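Local coordinates for protein UDP-N-Acetylenolpyruvylglucosamine Reductase (Thermus caldophilus, PDB 2GQT) that probably uses bound FAD and NADPH to reduce UDP-N-acetylenolpyruvylglucosamine to UDP-N-acetylmuramate, a step in building the bacterial cell wall, at residues E32-A37 with I63-E68; D73-V78 with L169-K174; D126-V131 with L147-R152. All coordinates share one frame; numbering follows the deposited sequence.

Contact 1: E32-A37 with I63-E68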
ATOM      1  N   GLU A  32     -24.444  -1.250  -0.980  1.00 19.87           N
ATOM      2  CA  GLU A  32     -25.175  -1.916  -2.062  1.00 20.05           C
ATOM      3  C   GLU A  32     -24.372  -1.998  -3.360  1.00 19.62           C
ATOM      4  O   GLU A  32     -24.411  -3.011  -4.057  1.00 19.85           O
ATOM      5  CB  GLU A  32     -26.544  -1.262  -2.299  1.00 20.80           C
ATOM      6  CG  GLU A  32     -27.571  -1.558  -1.209  1.00 22.97           C
ATOM      7  CD  GLU A  32     -27.760  -3.051  -0.975  1.00 24.59           C
ATOM      8  OE1 GLU A  32     -27.983  -3.793  -1.958  1.00 26.71           O
ATOM      9  OE2 GLU A  32     -27.677  -3.481   0.193  1.00 26.61           O
ATOM     10  N   GLU A  33     -23.632  -0.937  -3.673  1.00 18.49           N
ATOM     11  CA  GLU A  33     -22.759  -0.942  -4.840  1.00 17.62           C
ATOM     12  C   GLU A  33     -21.626  -1.961  -4.667  1.00 17.21           C
ATOM     13  O   GLU A  33     -21.271  -2.651  -5.615  1.00 16.72           O
ATOM     14  CB  GLU A  33     -22.216   0.462  -5.129  1.00 17.14           C
ATOM     15  CG  GLU A  33     -23.265   1.411  -5.741  1.00 17.33           C
ATOM     16  CD  GLU A  33     -22.770   2.841  -5.909  1.00 17.85           C
ATOM     17  OE1 GLU A  33     -23.578   3.723  -6.281  1.00 18.60           O
ATOM     18  OE2 GLU A  33     -21.575   3.098  -5.671  1.00 18.36           O
ATOM     19  N   LEU A  34     -21.087  -2.072  -3.453  1.00 17.00           N
ATOM     20  CA  LEU A  34     -20.067  -3.095  -3.162  1.00 17.17           C
ATOM     21  C   LEU A  34     -20.605  -4.516  -3.350  1.00 17.91           C
ATOM     22  O   LEU A  34     -19.926  -5.361  -3.936  1.00 18.08           O
ATOM     23  CB  LEU A  34     -19.489  -2.930  -1.754  1.00 16.85           C
ATOM     24  CG  LEU A  34     -18.295  -3.843  -1.442  1.00 15.49           C
ATOM     25  CD1 LEU A  34     -17.153  -3.641  -2.439  1.00 14.53           C
ATOM     26  CD2 LEU A  34     -17.819  -3.628  -0.026  1.00 15.53           C
ATOM     27  N   LYS A  35     -21.822  -4.769  -2.864  1.00 18.82           N
ATOM     28  CA  LYS A  35     -22.464  -6.082  -3.016  1.00 19.63           C
ATOM     29  C   LYS A  35     -22.595  -6.463  -4.489  1.00 19.93           C
ATOM     30  O   LYS A  35     -22.355  -7.615  -4.859  1.00 20.54           O
ATOM     31  CB  LYS A  35     -23.823  -6.116  -2.307  1.00 20.09           C
ATOM     32  CG  LYS A  35     -23.705  -6.203  -0.789  1.00 21.75           C
ATOM     33  CD  LYS A  35     -24.956  -5.721  -0.071  1.00 23.78           C
ATOM     34  CE  LYS A  35     -25.906  -6.855   0.263  1.00 25.82           C
ATOM     35  NZ  LYS A  35     -27.032  -6.350   1.095  1.00 25.90           N
ATOM     36  N   ARG A  36     -22.934  -5.480  -5.323  1.00 19.96           N
ATOM     37  CA  ARG A  36     -23.078  -5.683  -6.762  1.00 20.06           C
ATOM     38  C   ARG A  36     -21.736  -5.905  -7.473  1.00 19.45           C
ATOM     39  O   ARG A  36     -21.602  -6.818  -8.288  1.00 19.41           O
ATOM     40  CB  ARG A  36     -23.847  -4.519  -7.403  1.00 20.69           C
ATOM     41  CG  ARG A  36     -23.997  -4.625  -8.912  1.00 22.88           C
ATOM     42  CD  ARG A  36     -24.399  -3.307  -9.535  1.00 26.72           C
ATOM     43  NE  ARG A  36     -23.883  -3.202 -10.899  1.00 28.47           N
ATOM     44  CZ  ARG A  36     -23.761  -2.068 -11.583  1.00 30.22           C
ATOM     45  NH1 ARG A  36     -24.113  -0.906 -11.041  1.00 30.80           N
ATOM     46  NH2 ARG A  36     -23.278  -2.096 -12.816  1.00 30.64           N
ATOM     47  N   ALA A  37     -20.745  -5.076  -7.154  1.00 18.32           N
ATOM     48  CA  ALA A  37     -19.428  -5.172  -7.785  1.00 17.52           C
ATOM     49  C   ALA A  37     -18.766  -6.532  -7.546  1.00 17.21           C
ATOM     50  O   ALA A  37     -18.033  -7.022  -8.402  1.00 17.18           O
ATOM     51  CB  ALA A  37     -18.527  -4.054  -7.289  1.00 17.36           C
ATOM     52  N   ILE A  63     -11.894  -3.119  -8.106  1.00 11.25           N
ATOM     53  CA  ILE A  63     -12.763  -2.322  -7.255  1.00 11.61           C
ATOM     54  C   ILE A  63     -11.972  -1.266  -6.487  1.00 10.71           C
ATOM     55  O   ILE A  63     -10.947  -1.572  -5.861  1.00 11.17           O
ATOM     56  CB  ILE A  63     -13.529  -3.217  -6.264  1.00 11.80           C
ATOM     57  CG1 ILE A  63     -14.452  -4.182  -7.018  1.00 13.10           C
ATOM     58  CG2 ILE A  63     -14.328  -2.378  -5.276  1.00 13.06           C
ATOM     59  CD1 ILE A  63     -15.099  -5.228  -6.148  1.00 14.57           C
ATOM     60  N   ARG A  64     -12.451  -0.027  -6.571  1.00 10.73           N
ATOM     61  CA  ARG A  64     -11.959   1.102  -5.773  1.00 11.29           C
ATOM     62  C   ARG A  64     -13.066   1.510  -4.818  1.00 10.40           C
ATOM     63  O   ARG A  64     -14.224   1.643  -5.223  1.00 10.90           O
ATOM     64  CB  ARG A  64     -11.667   2.311  -6.671  1.00 12.42           C
ATOM     65  CG  ARG A  64     -10.436   2.238  -7.525  1.00 16.95           C
ATOM     66  CD  ARG A  64     -10.144   3.609  -8.115  1.00 20.89           C
ATOM     67  NE  ARG A  64     -11.319   4.317  -8.639  1.00 22.11           N
ATOM     68  CZ  ARG A  64     -11.287   5.576  -9.058  1.00 21.12           C
ATOM     69  NH1 ARG A  64     -10.146   6.258  -9.009  1.00 21.14           N
ATOM     70  NH2 ARG A  64     -12.378   6.158  -9.531  1.00 21.60           N
ATOM     71  N   LEU A  65     -12.704   1.749  -3.562  1.00  9.71           N
ATOM     72  CA  LEU A  65     -13.659   2.170  -2.550  1.00  9.63           C
ATOM     73  C   LEU A  65     -13.650   3.672  -2.396  1.00 10.01           C
ATOM     74  O   LEU A  65     -12.622   4.267  -2.061  1.00 11.25           O
ATOM     75  CB  LEU A  65     -13.330   1.510  -1.215  1.00  9.87           C
ATOM     76  CG  LEU A  65     -13.280  -0.017  -1.176  1.00  9.99           C
ATOM     77  CD1 LEU A  65     -12.798  -0.456   0.188  1.00 11.88           C
ATOM     78  CD2 LEU A  65     -14.635  -0.640  -1.505  1.00 11.81           C
ATOM     79  N   ALA A  66     -14.800   4.277  -2.653  1.00  9.98           N
ATOM     80  CA  ALA A  66     -14.950   5.719  -2.528  1.00 10.55           C
ATOM     81  C   ALA A  66     -16.238   6.015  -1.754  1.00 10.21           C
ATOM     82  O   ALA A  66     -16.704   5.165  -0.999  1.00 10.59           O
ATOM     83  CB  ALA A  66     -14.942   6.368  -3.913  1.00 11.50           C
ATOM     84  N   GLY A  67     -16.806   7.212  -1.913  1.00 10.60           N
ATOM     85  CA  GLY A  67     -18.070   7.547  -1.252  1.00 11.07           C
ATOM     86  C   GLY A  67     -18.006   7.333   0.248  1.00 11.24           C
ATOM     87  O   GLY A  67     -17.118   7.851   0.918  1.00 10.43           O
ATOM     88  N   GLU A  68     -18.933   6.546   0.782  1.00 11.71           N
ATOM     89  CA  GLU A  68     -18.985   6.313   2.224  1.00 12.82           C
ATOM     90  C   GLU A  68     -17.707   5.653   2.753  1.00 12.24           C
ATOM     91  O   GLU A  68     -17.373   5.782   3.938  1.00 13.25           O
ATOM     92  CB  GLU A  68     -20.208   5.477   2.597  1.00 14.18           C
ATOM     93  CG  GLU A  68     -20.110   4.005   2.232  1.00 16.39           C
ATOM     94  CD  GLU A  68     -21.261   3.197   2.783  1.00 19.04           C
ATOM     95  OE1 GLU A  68     -22.390   3.369   2.288  1.00 21.21           O
ATOM     96  OE2 GLU A  68     -21.030   2.375   3.695  1.00 20.96           O
TER
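Ile63 meets the helix with two of its branches, one for each helical partner. Its CD1 lies 3.8 Å from Ala37 CB, and CG1 of Ile63 follows at 4.1 Å from the same methyl, so the longer branch of the isoleucine runs up to Ala37. The shorter branch, CG2, sits 4.2 Å from Leu34 CD1, and these two side chains cross at about a right angle. Branching at CB makes this division possible: CG1 stands beside the backbone N (chi1 -63°), which puts CG2 beside the carbonyl carbon, on the side of Leu34. The CD1 methyl of Leu34 is shared, since it also lies 4.0 Å from Leu65 CD2, where the two leucines meet at a slant. With 56 Å² buried by the helix, Ile63 contributes the largest share of any residue here.

The short segments of helix 31-37 and strand 61-65 run nearly antiparallel, at 167°, with their axes approaching to 10.3 Å. This is a helix packed through aliphatic side chains against one face of a mixed sheet, in the FAD-binding part of the protein, and the strand it covers is an inner one, between 22-28 and 42-44. Cutting Ile63 back to an alanine is likely to open a gap between helix and strand, leaving the Ala37 methyl without its partner on this strand and Leu34 CD1 with Leu65 alone there.

Leu34 also touches Val28 and Phe134, while Ile161 touches both Leu34 and Leu65. Leu65 in addition contacts the bound FAD, so the same residue belongs to the helix packing and to the cofactor pocket. On the outer side of the helix, Lys35 NZ and Glu32 OE2 form a salt bridge of 3.1 Å on the syn side of the carboxylate.

Contact 2: D73-V78 with L169-K174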
ATOM      1  N   ASP A  73     -13.934   9.267  10.954  1.00 12.24           N
ATOM      2  CA  ASP A  73     -13.958   9.956  12.231  1.00 12.97           C
ATOM      3  C   ASP A  73     -12.847   9.295  13.038  1.00 12.64           C
ATOM      4  O   ASP A  73     -12.906   8.090  13.276  1.00 12.12           O
ATOM      5  CB  ASP A  73     -15.327   9.749  12.900  1.00 14.01           C
ATOM      6  CG  ASP A  73     -15.488  10.514  14.205  1.00 16.69           C
ATOM      7  OD1 ASP A  73     -14.489  10.789  14.893  1.00 17.15           O
ATOM      8  OD2 ASP A  73     -16.648  10.820  14.558  1.00 20.95           O
ATOM      9  N   LEU A  74     -11.826  10.051  13.447  1.00 12.86           N
ATOM     10  CA  LEU A  74     -10.710   9.452  14.194  1.00 13.53           C
ATOM     11  C   LEU A  74     -11.130   8.718  15.461  1.00 14.44           C
ATOM     12  O   LEU A  74     -10.453   7.790  15.900  1.00 15.04           O
ATOM     13  CB  LEU A  74      -9.676  10.508  14.577  1.00 13.52           C
ATOM     14  CG  LEU A  74      -8.805  11.057  13.453  1.00 13.66           C
ATOM     15  CD1 LEU A  74      -8.054  12.247  13.993  1.00 13.92           C
ATOM     16  CD2 LEU A  74      -7.838  10.005  12.897  1.00 15.26           C
ATOM     17  N   LYS A  75     -12.237   9.149  16.050  1.00 15.25           N
ATOM     18  CA  LYS A  75     -12.731   8.552  17.284  1.00 16.31           C
ATOM     19  C   LYS A  75     -13.894   7.595  17.015  1.00 15.54           C
ATOM     20  O   LYS A  75     -14.564   7.133  17.947  1.00 16.69           O
ATOM     21  CB  LYS A  75     -13.126   9.650  18.276  1.00 16.61           C
ATOM     22  CG  LYS A  75     -11.936  10.456  18.796  1.00 17.72           C
ATOM     23  CD  LYS A  75     -12.376  11.603  19.696  1.00 18.25           C
ATOM     24  CE  LYS A  75     -11.185  12.293  20.340  1.00 22.12           C
ATOM     25  NZ  LYS A  75     -10.380  11.368  21.188  1.00 24.56           N
ATOM     26  N   GLY A  76     -14.120   7.295  15.738  1.00 14.14           N
ATOM     27  CA  GLY A  76     -15.161   6.353  15.337  1.00 12.88           C
ATOM     28  C   GLY A  76     -14.703   5.504  14.171  1.00 11.50           C
ATOM     29  O   GLY A  76     -13.565   5.042  14.140  1.00 12.09           O
ATOM     30  N   TRP A  77     -15.596   5.291  13.214  1.00 10.01           N
ATOM     31  CA  TRP A  77     -15.254   4.475  12.060  1.00  9.26           C
ATOM     32  C   TRP A  77     -14.522   5.281  11.004  1.00  8.71           C
ATOM     33  O   TRP A  77     -14.855   6.451  10.739  1.00  9.29           O
ATOM     34  CB  TRP A  77     -16.505   3.817  11.485  1.00  9.75           C
ATOM     35  CG  TRP A  77     -16.994   2.692  12.352  1.00  9.56           C
ATOM     36  CD1 TRP A  77     -17.969   2.751  13.307  1.00 10.35           C
ATOM     37  CD2 TRP A  77     -16.488   1.354  12.373  1.00 10.36           C
ATOM     38  NE1 TRP A  77     -18.113   1.523  13.908  1.00 11.03           N
ATOM     39  CE2 TRP A  77     -17.215   0.648  13.354  1.00 10.53           C
ATOM     40  CE3 TRP A  77     -15.494   0.679  11.646  1.00 10.52           C
ATOM     41  CZ2 TRP A  77     -16.989  -0.711  13.620  1.00 10.85           C
ATOM     42  CZ3 TRP A  77     -15.264  -0.665  11.915  1.00 10.54           C
ATOM     43  CH2 TRP A  77     -15.999  -1.339  12.901  1.00 11.03           C
ATOM     44  N   VAL A  78     -13.521   4.633  10.413  1.00  8.43           N
ATOM     45  CA  VAL A  78     -12.659   5.230   9.415  1.00  8.25           C
ATOM     46  C   VAL A  78     -12.766   4.383   8.151  1.00  8.22           C
ATOM     47  O   VAL A  78     -12.441   3.201   8.166  1.00  7.36           O
ATOM     48  CB  VAL A  78     -11.188   5.267   9.927  1.00  8.17           C
ATOM     49  CG1 VAL A  78     -10.213   5.685   8.838  1.00  8.70           C
ATOM     50  CG2 VAL A  78     -11.063   6.177  11.150  1.00  9.19           C
ATOM     51  N   LEU A 169      -6.044   4.908  19.393  1.00 15.54           N
ATOM     52  CA  LEU A 169      -5.303   6.158  19.565  1.00 16.32           C
ATOM     53  C   LEU A 169      -5.376   6.640  21.002  1.00 17.13           C
ATOM     54  O   LEU A 169      -6.327   6.321  21.725  1.00 17.49           O
ATOM     55  CB  LEU A 169      -5.843   7.241  18.629  1.00 15.96           C
ATOM     56  CG  LEU A 169      -5.958   6.903  17.140  1.00 15.78           C
ATOM     57  CD1 LEU A 169      -6.729   7.978  16.392  1.00 16.57           C
ATOM     58  CD2 LEU A 169      -4.584   6.684  16.516  1.00 17.30           C
ATOM     59  N   LYS A 170      -4.372   7.416  21.403  1.00 17.96           N
ATOM     60  CA  LYS A 170      -4.242   7.890  22.779  1.00 19.09           C
ATOM     61  C   LYS A 170      -3.897   9.371  22.788  1.00 19.16           C
ATOM     62  O   LYS A 170      -3.107   9.839  21.971  1.00 18.60           O
ATOM     63  CB  LYS A 170      -3.152   7.105  23.506  1.00 20.09           C
ATOM     64  CG  LYS A 170      -3.331   7.023  25.021  1.00 22.15           C
ATOM     65  CD  LYS A 170      -4.206   5.833  25.431  1.00 24.39           C
ATOM     66  CE  LYS A 170      -3.395   4.546  25.587  1.00 25.85           C
ATOM     67  NZ  LYS A 170      -2.556   4.548  26.823  1.00 26.55           N
ATOM     68  N   GLU A 171      -4.477  10.107  23.730  1.00 19.24           N
ATOM     69  CA  GLU A 171      -4.242  11.544  23.827  1.00 20.29           C
ATOM     70  C   GLU A 171      -2.805  11.867  24.234  1.00 19.60           C
ATOM     71  O   GLU A 171      -2.294  11.326  25.219  1.00 20.23           O
ATOM     72  CB  GLU A 171      -5.231  12.183  24.803  1.00 20.12           C
ATOM     73  CG  GLU A 171      -6.677  12.109  24.333  1.00 22.03           C
ATOM     74  CD  GLU A 171      -7.665  12.710  25.315  1.00 22.11           C
ATOM     75  OE1 GLU A 171      -8.862  12.796  24.967  1.00 26.12           O
ATOM     76  OE2 GLU A 171      -7.256  13.095  26.432  1.00 25.89           O
ATOM     77  N   ARG A 172      -2.163  12.731  23.453  1.00 18.94           N
ATOM     78  CA  ARG A 172      -0.818  13.236  23.733  1.00 18.61           C
ATOM     79  C   ARG A 172      -0.727  14.673  23.237  1.00 17.85           C
ATOM     80  O   ARG A 172      -1.464  15.053  22.327  1.00 18.17           O
ATOM     81  CB  ARG A 172       0.246  12.397  23.018  1.00 18.92           C
ATOM     82  CG  ARG A 172       0.610  11.087  23.693  1.00 21.16           C
ATOM     83  CD  ARG A 172       1.968  10.591  23.212  1.00 24.93           C
ATOM     84  NE  ARG A 172       2.671   9.844  24.252  1.00 28.24           N
ATOM     85  CZ  ARG A 172       2.647   8.520  24.391  1.00 29.75           C
ATOM     86  NH1 ARG A 172       1.958   7.758  23.546  1.00 29.71           N
ATOM     87  NH2 ARG A 172       3.322   7.953  25.381  1.00 29.67           N
ATOM     88  N   PRO A 173       0.173  15.487  23.829  1.00 17.15           N
ATOM     89  CA  PRO A 173       0.390  16.831  23.297  1.00 16.92           C
ATOM     90  C   PRO A 173       0.728  16.818  21.808  1.00 16.56           C
ATOM     91  O   PRO A 173       1.545  16.004  21.360  1.00 16.59           O
ATOM     92  CB  PRO A 173       1.588  17.329  24.106  1.00 17.02           C
ATOM     93  CG  PRO A 173       1.491  16.605  25.397  1.00 17.39           C
ATOM     94  CD  PRO A 173       1.016  15.228  25.011  1.00 17.48           C
ATOM     95  N   LYS A 174       0.095  17.709  21.050  1.00 16.50           N
ATOM     96  CA  LYS A 174       0.338  17.811  19.614  1.00 16.58           C
ATOM     97  C   LYS A 174       1.827  17.966  19.310  1.00 16.13           C
ATOM     98  O   LYS A 174       2.348  17.313  18.404  1.00 15.82           O
ATOM     99  CB  LYS A 174      -0.486  18.952  18.990  1.00 16.84           C
ATOM    100  CG  LYS A 174      -0.265  19.146  17.494  1.00 17.88           C
ATOM    101  CD  LYS A 174      -1.224  20.162  16.877  1.00 18.02           C
ATOM    102  CE  LYS A 174      -0.844  20.489  15.431  1.00 21.68           C
ATOM    103  NZ  LYS A 174      -0.919  19.306  14.535  1.00 23.95           N
TER
HETATM  104  O   HOH W   1      -9.020  13.677  22.503  1.00 41.50           O
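Leu74 and Leu169 share one conformation: in each, CG stands beside the backbone N and opposite the carbonyl carbon (chi1 -73° and -52°), and the chain then runs on extended. Leu74 CD2 thereby comes to 4.2 Å from Leu169 CD1, the two side chains crossing at about a right angle. The same CD1 methyl of Leu169 lies nearer the backbone, 3.8 Å from Leu74 O, so it packs against the peptide as well as the side chain.

The backbone that carries Leu74 is a type I beta turn from Asp73 to Gly76, closed by Gly76 N bonding to Asp73 O at 2.9 Å. An Asx turn is superimposed on it: Lys75 N donates to Asp73 OD1 at 3.0 Å, reaching that oxygen from above the carboxylate plane. The turn leads into strand 77-79, which pairs antiparallel with strand 161-171, and the contact therefore joins the turn before strand 77-79 to the C-terminal end of strand 161-171.

At the surface, Lys75 NZ and Glu171 OE1 are 4.3 Å apart, too far for a salt bridge. A water links them instead, accepting from Lys75 NZ at 3.0 Å and donating to Glu171 OE1 at 2.6 Å. Leu96 of strand 96-97 touches Lys75, Leu169 and Glu171, and Leu87 and Glu90 of helix 84-93 touch Leu74.

Contact 3: D126-V131 with L147-R152; sequences DALEAV and LGFGYR
Leu147 gives up the most surface here, 34 Å², and does so through one methyl. Its CD1 abuts the branch point of Val131, 3.8 Å from both Val131 CB and Val131 CG2, and reaches Val131 CG1 at 4.0 Å. Contact with all three carbons means that the methyl meets the isopropyl group as a whole and not one prong of it. Val131 has CG1 opposite the backbone N (chi1 -178°) and CG2 beside it, with Leu147 CD1 about equally close to both methyls; the two side chains approach each other at a slant.

Leu128 makes the second junction. Its CD1 comes obliquely to the ring of Phe149, 3.8 Å from Phe149 CZ and 4.1 Å from Phe149 CE2, with the two side chains crossing at about a right angle. The ring is also covered from within its own segment: Leu147 CB lies 3.8 Å above one face, displaced toward the rim, which links the two junctions.

Leu128 and Val131 both point toward the loop although they are three positions apart. This is consistent with a classic beta bulge, in which Glu129 and Ala130 both face Arg166 of strand 161-171, and with the corner at Glu129. The contact thus lays the loop between strands 138-142 and 161-171 over the bulged start of strand 128-135. Val113 of helix 109-114 touches both Leu128 and Phe149. Farther along the same loop comes Arg152, probably an active-site residue, which touches FAD and forms a salt bridge with Glu123; the guanidinium has Tyr151 CD1 over one face, 3.4 Å above its plane.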
ATOM      1  N   ASP A 126      -0.815  -2.414  15.033  1.00 13.01           N
ATOM      2  CA  ASP A 126      -0.685  -1.757  16.342  1.00 14.01           C
ATOM      3  C   ASP A 126      -1.758  -0.698  16.554  1.00 13.70           C
ATOM      4  O   ASP A 126      -2.114  -0.400  17.691  1.00 13.97           O
ATOM      5  CB  ASP A 126       0.681  -1.063  16.499  1.00 15.02           C
ATOM      6  CG  ASP A 126       1.867  -2.009  16.390  1.00 16.65           C
ATOM      7  OD1 ASP A 126       1.763  -3.192  16.792  1.00 18.15           O
ATOM      8  OD2 ASP A 126       2.931  -1.541  15.921  1.00 18.82           O
ATOM      9  N   ALA A 127      -2.239  -0.116  15.456  1.00 13.02           N
ATOM     10  CA  ALA A 127      -3.140   1.036  15.508  1.00 12.33           C
ATOM     11  C   ALA A 127      -4.603   0.681  15.285  1.00 11.59           C
ATOM     12  O   ALA A 127      -5.434   1.566  15.102  1.00 11.71           O
ATOM     13  CB  ALA A 127      -2.703   2.106  14.498  1.00 13.13           C
ATOM     14  N   LEU A 128      -4.919  -0.614  15.311  1.00 11.00           N
ATOM     15  CA  LEU A 128      -6.278  -1.069  15.043  1.00 10.69           C
ATOM     16  C   LEU A 128      -6.998  -1.532  16.294  1.00 10.86           C
ATOM     17  O   LEU A 128      -6.410  -2.235  17.121  1.00 11.53           O
ATOM     18  CB  LEU A 128      -6.264  -2.214  14.019  1.00 10.43           C
ATOM     19  CG  LEU A 128      -5.787  -1.867  12.600  1.00  9.72           C
ATOM     20  CD1 LEU A 128      -5.656  -3.131  11.772  1.00 10.75           C
ATOM     21  CD2 LEU A 128      -6.717  -0.857  11.922  1.00 10.86           C
ATOM     22  N   GLU A 129      -8.267  -1.147  16.416  1.00 10.81           N
ATOM     23  CA  GLU A 129      -9.180  -1.707  17.423  1.00 12.42           C
ATOM     24  C   GLU A 129     -10.185  -2.683  16.820  1.00 11.55           C
ATOM     25  O   GLU A 129     -10.551  -3.673  17.461  1.00 11.82           O
ATOM     26  CB  GLU A 129      -9.954  -0.598  18.141  1.00 13.40           C
ATOM     27  CG  GLU A 129      -9.146   0.161  19.177  1.00 15.79           C
ATOM     28  CD  GLU A 129      -9.922   1.278  19.864  1.00 15.85           C
ATOM     29  OE1 GLU A 129      -9.409   1.782  20.879  1.00 21.42           O
ATOM     30  OE2 GLU A 129     -11.015   1.662  19.389  1.00 19.22           O
ATOM     31  N   ALA A 130     -10.640  -2.398  15.604  1.00 10.99           N
ATOM     32  CA  ALA A 130     -11.609  -3.236  14.915  1.00 10.44           C
ATOM     33  C   ALA A 130     -11.479  -3.032  13.423  1.00  9.76           C
ATOM     34  O   ALA A 130     -11.047  -1.967  12.970  1.00 10.27           O
ATOM     35  CB  ALA A 130     -13.027  -2.923  15.369  1.00 11.58           C
ATOM     36  N   VAL A 131     -11.868  -4.048  12.662  1.00  9.55           N
ATOM     37  CA  VAL A 131     -11.789  -4.022  11.208  1.00  9.42           C
ATOM     38  C   VAL A 131     -13.056  -4.644  10.636  1.00  8.65           C
ATOM     39  O   VAL A 131     -13.385  -5.802  10.947  1.00  9.63           O
ATOM     40  CB  VAL A 131     -10.568  -4.816  10.688  1.00  9.33           C
ATOM     41  CG1 VAL A 131     -10.482  -4.742   9.167  1.00  9.68           C
ATOM     42  CG2 VAL A 131      -9.271  -4.305  11.322  1.00 10.13           C
ATOM     43  N   LEU A 147      -6.946 -11.498  12.307  1.00  9.73           N
ATOM     44  CA  LEU A 147      -6.619 -11.292  10.900  1.00  9.60           C
ATOM     45  C   LEU A 147      -5.254 -11.811  10.475  1.00  9.87           C
ATOM     46  O   LEU A 147      -4.778 -11.481   9.390  1.00 10.38           O
ATOM     47  CB  LEU A 147      -6.770  -9.804  10.555  1.00  9.24           C
ATOM     48  CG  LEU A 147      -8.180  -9.233  10.758  1.00 10.64           C
ATOM     49  CD1 LEU A 147      -8.194  -7.784  10.329  1.00 11.66           C
ATOM     50  CD2 LEU A 147      -9.217 -10.029   9.975  1.00 11.97           C
ATOM     51  N   GLY A 148      -4.635 -12.630  11.320  1.00 10.04           N
ATOM     52  CA  GLY A 148      -3.388 -13.288  10.958  1.00 11.00           C
ATOM     53  C   GLY A 148      -2.273 -12.344  10.558  1.00 10.99           C
ATOM     54  O   GLY A 148      -1.555 -12.603   9.586  1.00 11.70           O
ATOM     55  N   PHE A 149      -2.109 -11.266  11.316  1.00 11.45           N
ATOM     56  CA  PHE A 149      -1.060 -10.306  11.009  1.00 11.86           C
ATOM     57  C   PHE A 149       0.327 -10.878  11.251  1.00 12.48           C
ATOM     58  O   PHE A 149       0.554 -11.617  12.212  1.00 13.18           O
ATOM     59  CB  PHE A 149      -1.224  -9.030  11.824  1.00 11.18           C
ATOM     60  CG  PHE A 149      -2.338  -8.147  11.350  1.00 10.19           C
ATOM     61  CD1 PHE A 149      -2.331  -7.617  10.057  1.00 10.58           C
ATOM     62  CD2 PHE A 149      -3.386  -7.825  12.201  1.00 10.20           C
ATOM     63  CE1 PHE A 149      -3.357  -6.784   9.626  1.00 10.19           C
ATOM     64  CE2 PHE A 149      -4.420  -6.988  11.769  1.00 10.33           C
ATOM     65  CZ  PHE A 149      -4.402  -6.466  10.475  1.00 10.50           C
ATOM     66  N   GLY A 150       1.240 -10.539  10.350  1.00 12.93           N
ATOM     67  CA  GLY A 150       2.660 -10.829  10.496  1.00 13.18           C
ATOM     68  C   GLY A 150       3.404  -9.649   9.907  1.00 13.23           C
ATOM     69  O   GLY A 150       2.803  -8.618   9.586  1.00 12.89           O
ATOM     70  N   TYR A 151       4.711  -9.786   9.752  1.00 13.67           N
ATOM     71  CA  TYR A 151       5.503  -8.712   9.181  1.00 14.12           C
ATOM     72  C   TYR A 151       5.062  -8.443   7.749  1.00 13.82           C
ATOM     73  O   TYR A 151       5.177  -9.306   6.885  1.00 13.04           O
ATOM     74  CB  TYR A 151       6.988  -9.046   9.250  1.00 15.73           C
ATOM     75  CG  TYR A 151       7.866  -7.896   8.844  1.00 17.53           C
ATOM     76  CD1 TYR A 151       8.163  -6.875   9.745  1.00 18.57           C
ATOM     77  CD2 TYR A 151       8.394  -7.820   7.556  1.00 17.63           C
ATOM     78  CE1 TYR A 151       8.968  -5.810   9.376  1.00 20.11           C
ATOM     79  CE2 TYR A 151       9.206  -6.754   7.178  1.00 19.25           C
ATOM     80  CZ  TYR A 151       9.481  -5.757   8.095  1.00 18.63           C
ATOM     81  OH  TYR A 151      10.286  -4.707   7.730  1.00 20.66           O
ATOM     82  N   ARG A 152       4.512  -7.244   7.532  1.00 13.53           N
ATOM     83  CA  ARG A 152       3.982  -6.803   6.234  1.00 14.21           C
ATOM     84  C   ARG A 152       3.046  -7.850   5.600  1.00 14.01           C
ATOM     85  O   ARG A 152       3.031  -8.059   4.389  1.00 14.63           O
ATOM     86  CB  ARG A 152       5.127  -6.367   5.299  1.00 14.73           C
ATOM     87  CG  ARG A 152       6.149  -5.438   5.992  1.00 17.53           C
ATOM     88  CD  ARG A 152       5.479  -4.283   6.737  1.00 20.22           C
ATOM     89  NE  ARG A 152       6.105  -3.982   8.030  1.00 22.30           N
ATOM     90  CZ  ARG A 152       5.637  -4.364   9.220  1.00 20.82           C
ATOM     91  NH1 ARG A 152       4.522  -5.088   9.324  1.00 13.81           N
ATOM     92  NH2 ARG A 152       6.297  -4.017  10.318  1.00 22.64           N
TER

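Overall arrangement
Contacts 2 and 3 are the close pair, with centres 17 Å apart. They touch where Trp77 CH2 packs on Ala130 CB at 4.2 Å, and both reach one sheet, in which strands 161-171 and 128-135 are neighbours; the chain forms contact 3 between the two halves of contact 2. Contact 1 belongs to the mixed sheet and precedes both in sequence. Its centre is 26 Å from that of contact 2 and 23 Å from that of contact 3, and it touches neither. FAD relates contacts 1 and 3: it touches Leu65 and also Arg152, probably an active-site residue, which ends 147-152 without itself meeting 126-131; contact 2, at the surface, holds no residue of the FAD pocket.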